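Local coordinates for protein amine oxidase (Emericella nidulans, PDB 3PGB) that probably oxidises primary amines, using a copper ion and a topaquinone cofactor made from one of its own tyrosines, at residues A[468-473]-A[491-496]; A[422-427]-A[448-453]. All coordinates share one frame; numbering follows the deposited sequence.

Interaction 1: residues A[468-473]-A[491-496]; sequences TKNVYF and NFHMDG
Phe473 and Phe492 face each other as an antiparallel hydrogen-bonded pair, the one bridge pair between the two segments. Phe473 N gives a nearly straight bond to Phe492 O (2.9 Å, 165° at the hydrogen), and Phe492 N returns one to Phe473 O at 2.7 Å. Both donors lie in the plane of the carbonyl they meet. The same Phe473 O also takes a CA-H...O contact from Asn491 CA at 3.3 Å. The two phenyl groups leave the strands on one face and run side by side, Phe492 CD1 coming to the edge of the Phe473 ring, 3.9 Å from its CD2.

Tyr472 and His493 lie alongside each other on the other face. Their planes are 24° apart, but the rings are slid so that they hardly overlap, with centroids separated by 5.0 Å; the close touch is His493 CD2 against Tyr472 CB at 3.3 Å. Tyr472 has chi1 65°, which wedges CG between its own N and carbonyl carbon and brings the ring beside the imidazole. Asn491 OD1 approaches this ring near CE1, its amide plane almost perpendicular to it. On the imidazole edge sits Asn470 OD1, near CD2.

Further out, His493 opens a type I turn closed by Gly496 N on His493 O. Trp349 stacks on Phe473, and Phe352 and Phe354 meet the Phe492 ring. His493 ND1, hydrogen-bonded to Thr497 O just beyond the turn, and Asn491 OD1, hydrogen-bonded to Thr474 OG1, should limit rotation of imidazole and amide. Two phenyl rings thus make one face purely apolar, whereas Tyr472, His493 and Asn491 bring polar atoms to the other, where Tyr472 OH makes a weak hydrogen bond to Asp453 of the second subunit.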
loop_
_atom_site.group_PDB
_atom_site.type_symbol
_atom_site.label_atom_id
_atom_site.label_comp_id
_atom_site.label_asym_id
_atom_site.label_seq_id
_atom_site.Cartn_x
_atom_site.Cartn_y
_atom_site.Cartn_z
ATOM N N THR A 468 16.500 9.039 9.430
ATOM C CA THR A 468 15.645 8.812 10.596
ATOM C C THR A 468 14.972 7.453 10.449
ATOM O O THR A 468 14.460 7.123 9.376
ATOM C CB THR A 468 14.538 9.882 10.712
ATOM O OG1 THR A 468 15.125 11.185 10.797
ATOM C CG2 THR A 468 13.684 9.643 11.940
ATOM N N LYS A 469 14.973 6.663 11.519
ATOM C CA LYS A 469 14.334 5.354 11.489
ATOM C C LYS A 469 12.821 5.501 11.491
ATOM O O LYS A 469 12.293 6.497 11.976
ATOM C CB LYS A 469 14.763 4.501 12.686
ATOM C CG LYS A 469 16.250 4.165 12.736
ATOM C CD LYS A 469 16.534 2.964 13.653
ATOM C CE LYS A 469 16.894 1.697 12.875
ATOM N NZ LYS A 469 15.897 1.310 11.843
ATOM N N ASN A 470 12.134 4.506 10.939
ATOM C CA ASN A 470 10.674 4.455 10.954
ATOM C C ASN A 470 10.211 3.408 11.963
ATOM O O ASN A 470 9.942 2.247 11.612
ATOM C CB ASN A 470 10.135 4.140 9.551
ATOM C CG ASN A 470 8.621 4.161 9.476
ATOM O OD1 ASN A 470 7.944 4.658 10.369
ATOM N ND2 ASN A 470 8.082 3.616 8.400
ATOM N N VAL A 471 10.133 3.821 13.223
ATOM C CA VAL A 471 9.626 2.961 14.282
ATOM C C VAL A 471 8.173 3.334 14.559
ATOM O O VAL A 471 7.880 4.491 14.876
ATOM C CB VAL A 471 10.463 3.091 15.566
ATOM C CG1 VAL A 471 9.950 2.125 16.626
ATOM C CG2 VAL A 471 11.931 2.826 15.267
ATOM N N TYR A 472 7.274 2.360 14.422
ATOM C CA TYR A 472 5.841 2.601 14.568
ATOM C C TYR A 472 5.163 1.600 15.508
ATOM O O TYR A 472 5.690 0.513 15.750
ATOM C CB TYR A 472 5.161 2.593 13.193
ATOM C CG TYR A 472 5.193 1.270 12.458
ATOM C CD1 TYR A 472 4.132 0.377 12.539
ATOM C CD2 TYR A 472 6.274 0.926 11.654
ATOM C CE1 TYR A 472 4.161 -0.838 11.861
ATOM C CE2 TYR A 472 6.307 -0.276 10.973
ATOM C CZ TYR A 472 5.250 -1.154 11.082
ATOM O OH TYR A 472 5.292 -2.344 10.399
ATOM N N PHE A 473 3.990 1.983 16.017
ATOM C CA PHE A 473 3.222 1.173 16.969
ATOM C C PHE A 473 1.974 0.571 16.318
ATOM O O PHE A 473 1.295 1.242 15.544
ATOM C CB PHE A 473 2.828 2.039 18.160
ATOM C CG PHE A 473 2.169 1.289 19.272
ATOM C CD1 PHE A 473 2.929 0.612 20.211
ATOM C CD2 PHE A 473 0.788 1.283 19.400
ATOM C CE1 PHE A 473 2.323 -0.078 21.251
ATOM C CE2 PHE A 473 0.173 0.596 20.433
ATOM C CZ PHE A 473 0.941 -0.086 21.363
ATOM N N ASN A 491 -2.226 1.306 13.055
ATOM C CA ASN A 491 -0.836 1.748 13.062
ATOM C C ASN A 491 -0.721 3.184 13.549
ATOM O O ASN A 491 -1.576 4.007 13.246
ATOM C CB ASN A 491 -0.255 1.687 11.647
ATOM C CG ASN A 491 -0.125 0.280 11.130
ATOM O OD1 ASN A 491 0.320 -0.615 11.851
ATOM N ND2 ASN A 491 -0.499 0.070 9.875
ATOM N N PHE A 492 0.358 3.484 14.265
ATOM C CA PHE A 492 0.676 4.852 14.656
ATOM C C PHE A 492 2.143 5.122 14.364
ATOM O O PHE A 492 2.995 4.335 14.748
ATOM C CB PHE A 492 0.389 5.055 16.139
ATOM C CG PHE A 492 -1.008 4.694 16.533
ATOM C CD1 PHE A 492 -1.332 3.389 16.854
ATOM C CD2 PHE A 492 -2.001 5.654 16.564
ATOM C CE1 PHE A 492 -2.622 3.046 17.202
ATOM C CE2 PHE A 492 -3.295 5.321 16.920
ATOM C CZ PHE A 492 -3.604 4.015 17.239
ATOM N N HIS A 493 2.430 6.243 13.706
ATOM C CA HIS A 493 3.784 6.558 13.260
ATOM C C HIS A 493 4.315 7.863 13.832
ATOM O O HIS A 493 3.547 8.715 14.283
ATOM C CB HIS A 493 3.806 6.620 11.746
ATOM C CG HIS A 493 3.430 5.329 11.090
ATOM N ND1 HIS A 493 2.121 4.931 10.931
ATOM C CD2 HIS A 493 4.193 4.345 10.557
ATOM C CE1 HIS A 493 2.094 3.757 10.326
ATOM N NE2 HIS A 493 3.338 3.378 10.091
ATOM N N MET A 494 5.636 8.016 13.795
ATOM C CA MET A 494 6.306 9.177 14.382
ATOM C C MET A 494 6.103 10.477 13.604
ATOM O O MET A 494 6.450 11.540 14.101
ATOM C CB MET A 494 7.804 8.907 14.550
ATOM C CG MET A 494 8.128 7.882 15.630
ATOM S SD MET A 494 7.546 8.390 17.258
ATOM C CE MET A 494 8.703 9.712 17.632
ATOM N N ASP A 495 5.537 10.393 12.399
ATOM C CA ASP A 495 5.114 11.588 11.646
ATOM C C ASP A 495 3.666 11.999 11.959
ATOM O O ASP A 495 3.157 12.967 11.402
ATOM C CB ASP A 495 5.283 11.360 10.134
ATOM C CG ASP A 495 4.390 10.238 9.594
ATOM O OD1 ASP A 495 4.248 10.144 8.358
ATOM O OD2 ASP A 495 3.829 9.456 10.390
ATOM N N GLY A 496 3.008 11.266 12.851
ATOM C CA GLY A 496 1.640 11.569 13.240
ATOM C C GLY A 496 0.597 10.812 12.446
ATOM O O GLY A 496 -0.596 11.023 12.636
#

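Interaction 2: residues A[422-427]-A[448-453]; sequences PSYASY and FEFDAD
Tyr424 OH donates to Glu449 O across 2.6 Å, the one hydrogen bond that joins the two segments. The carbonyl oxygen sits in the plane of the phenol, at its edge, whereas the hydroxyl is tilted 24° out of the carbonyl plane. With chi1 at 59° the ring points its hydroxyl at the strand, CE1 passing 4.2 Å from Phe448 CB.

Pro422 does the main apolar work. Its CD stands almost exactly on the normal of the Phe448 ring, 3.5 Å from the centroid, a textbook CH-pi contact over one face, the two side chains crossing at about a right angle. Pro422 CG reaches on to the edge of the Phe450 ring, 4.1 Å from CD1. Ala425 CB fills in on Phe448 CB at 3.7 Å.

Pro422 and Ala425 bound a type I turn, closed by Ala425 N on Pro422 O, which leads into strand 426-434 of the beta hairpin with strand 437-451, in the enzyme domain of the copper amine oxidase. The disulfide of Cys421 and Cys446 lies immediately beside this entry, tying the residue before the turn to the partner strand.

The carboxylate of Glu449 heads elsewhere, to a salt bridge with Arg337 and a hydrogen bond from Trp349 NE1. Met330 touches both Tyr424 and Phe450, and Pro328 of the second subunit packs on Tyr424.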
loop_
_atom_site.group_PDB
_atom_site.type_symbol
_atom_site.label_atom_id
_atom_site.label_comp_id
_atom_site.label_asym_id
_atom_site.label_seq_id
_atom_site.Cartn_x
_atom_site.Cartn_y
_atom_site.Cartn_z
ATOM N N PRO A 422 4.786 -10.132 16.347
ATOM C CA PRO A 422 6.115 -10.431 16.872
ATOM C C PRO A 422 6.088 -11.052 18.273
ATOM O O PRO A 422 5.152 -10.827 19.046
ATOM C CB PRO A 422 6.793 -9.062 16.906
ATOM C CG PRO A 422 6.129 -8.295 15.817
ATOM C CD PRO A 422 4.699 -8.755 15.828
ATOM N N SER A 423 7.121 -11.830 18.575
ATOM C CA SER A 423 7.227 -12.577 19.830
ATOM C C SER A 423 7.266 -11.701 21.091
ATOM O O SER A 423 6.796 -12.114 22.148
ATOM C CB SER A 423 8.480 -13.462 19.778
ATOM O OG SER A 423 9.595 -12.729 19.275
ATOM N N TYR A 424 7.830 -10.503 20.969
ATOM C CA TYR A 424 7.975 -9.571 22.097
ATOM C C TYR A 424 6.746 -8.678 22.326
ATOM O O TYR A 424 6.740 -7.859 23.251
ATOM C CB TYR A 424 9.208 -8.683 21.899
ATOM C CG TYR A 424 9.154 -7.859 20.633
ATOM C CD1 TYR A 424 8.551 -6.608 20.618
ATOM C CD2 TYR A 424 9.692 -8.345 19.443
ATOM C CE1 TYR A 424 8.496 -5.860 19.453
ATOM C CE2 TYR A 424 9.638 -7.603 18.271
ATOM C CZ TYR A 424 9.040 -6.367 18.284
ATOM O OH TYR A 424 8.983 -5.624 17.135
ATOM N N ALA A 425 5.723 -8.814 21.483
ATOM C CA ALA A 425 4.488 -8.053 21.634
ATOM C C ALA A 425 3.844 -8.313 22.996
ATOM O O ALA A 425 3.929 -9.421 23.524
ATOM C CB ALA A 425 3.512 -8.415 20.525
ATOM N N SER A 426 3.219 -7.290 23.573
ATOM C CA SER A 426 2.370 -7.503 24.738
ATOM C C SER A 426 0.985 -7.889 24.224
ATOM O O SER A 426 0.563 -7.442 23.163
ATOM C CB SER A 426 2.331 -6.280 25.663
ATOM O OG SER A 426 1.644 -5.193 25.083
ATOM N N TYR A 427 0.310 -8.753 24.971
ATOM C CA TYR A 427 -0.933 -9.364 24.530
ATOM C C TYR A 427 -2.010 -9.122 25.566
ATOM O O TYR A 427 -1.844 -9.498 26.726
ATOM C CB TYR A 427 -0.748 -10.872 24.350
ATOM C CG TYR A 427 0.107 -11.259 23.166
ATOM C CD1 TYR A 427 1.485 -11.367 23.283
ATOM C CD2 TYR A 427 -0.469 -11.525 21.924
ATOM C CE1 TYR A 427 2.276 -11.723 22.191
ATOM C CE2 TYR A 427 0.313 -11.883 20.824
ATOM C CZ TYR A 427 1.686 -11.980 20.961
ATOM O OH TYR A 427 2.475 -12.336 19.873
ATOM N N PHE A 448 2.546 -3.851 19.736
ATOM C CA PHE A 448 3.978 -3.905 19.515
ATOM C C PHE A 448 4.524 -2.752 18.695
ATOM O O PHE A 448 3.857 -2.223 17.804
ATOM C CB PHE A 448 4.367 -5.225 18.833
ATOM C CG PHE A 448 3.711 -5.438 17.500
ATOM C CD1 PHE A 448 2.445 -5.994 17.416
ATOM C CD2 PHE A 448 4.364 -5.085 16.326
ATOM C CE1 PHE A 448 1.838 -6.196 16.187
ATOM C CE2 PHE A 448 3.761 -5.284 15.095
ATOM C CZ PHE A 448 2.497 -5.840 15.026
ATOM N N GLU A 449 5.761 -2.385 19.011
ATOM C CA GLU A 449 6.561 -1.549 18.131
ATOM C C GLU A 449 7.158 -2.402 17.010
ATOM O O GLU A 449 7.369 -3.606 17.170
ATOM C CB GLU A 449 7.684 -0.867 18.903
ATOM C CG GLU A 449 7.249 0.326 19.711
ATOM C CD GLU A 449 8.430 1.191 20.088
ATOM O OE1 GLU A 449 9.438 0.623 20.554
ATOM O OE2 GLU A 449 8.366 2.425 19.903
ATOM N N PHE A 450 7.433 -1.771 15.879
ATOM C CA PHE A 450 8.031 -2.469 14.751
ATOM C C PHE A 450 8.895 -1.499 13.973
ATOM O O PHE A 450 8.434 -0.433 13.582
ATOM C CB PHE A 450 6.940 -3.065 13.852
ATOM C CG PHE A 450 7.449 -4.075 12.868
ATOM C CD1 PHE A 450 7.483 -5.425 13.195
ATOM C CD2 PHE A 450 7.897 -3.678 11.615
ATOM C CE1 PHE A 450 7.957 -6.361 12.288
ATOM C CE2 PHE A 450 8.373 -4.612 10.700
ATOM C CZ PHE A 450 8.400 -5.951 11.035
ATOM N N ASP A 451 10.160 -1.861 13.781
ATOM C CA ASP A 451 11.087 -1.059 12.989
ATOM C C ASP A 451 10.872 -1.396 11.522
ATOM O O ASP A 451 11.257 -2.468 11.072
ATOM C CB ASP A 451 12.528 -1.351 13.401
ATOM C CG ASP A 451 13.541 -0.476 12.677
ATOM O OD1 ASP A 451 14.747 -0.619 12.958
ATOM O OD2 ASP A 451 13.151 0.353 11.837
ATOM N N ALA A 452 10.245 -0.476 10.788
ATOM C CA ALA A 452 9.900 -0.695 9.382
ATOM C C ALA A 452 11.137 -1.004 8.563
ATOM O O ALA A 452 12.228 -0.515 8.869
ATOM C CB ALA A 452 9.193 0.519 8.816
ATOM N N ASP A 453 10.967 -1.800 7.512
ATOM C CA ASP A 453 12.089 -2.160 6.643
ATOM C C ASP A 453 12.656 -0.972 5.843
ATOM O O ASP A 453 13.666 -1.122 5.157
ATOM C CB ASP A 453 11.713 -3.324 5.706
ATOM C CG ASP A 453 10.799 -2.913 4.556
ATOM O OD1 ASP A 453 10.013 -1.956 4.702
ATOM O OD2 ASP A 453 10.851 -3.587 3.500
#

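In the fold
Strands 437-451 and 464-479 are neighbours, so the two interactions belong to adjacent hairpins of the enzyme domain and adjoin directly. Lys469 NZ forms a salt bridge with Asp451 OD1, Asn470 O probably accepts a hydrogen bond from Ala452 N, and Tyr472 CE2 packs on Ala452 CB. Interaction 1 is the more deeply buried; interaction 2 is partly exposed at Pro422 and Tyr424, and each also meets the second subunit. Interaction 1 relies on backbone bonds as well as rings on both faces. Interaction 2 joins a turn to a strand with no backbone-to-backbone bond between these two segments, although Ser426 pairs with Leu447 just beside them.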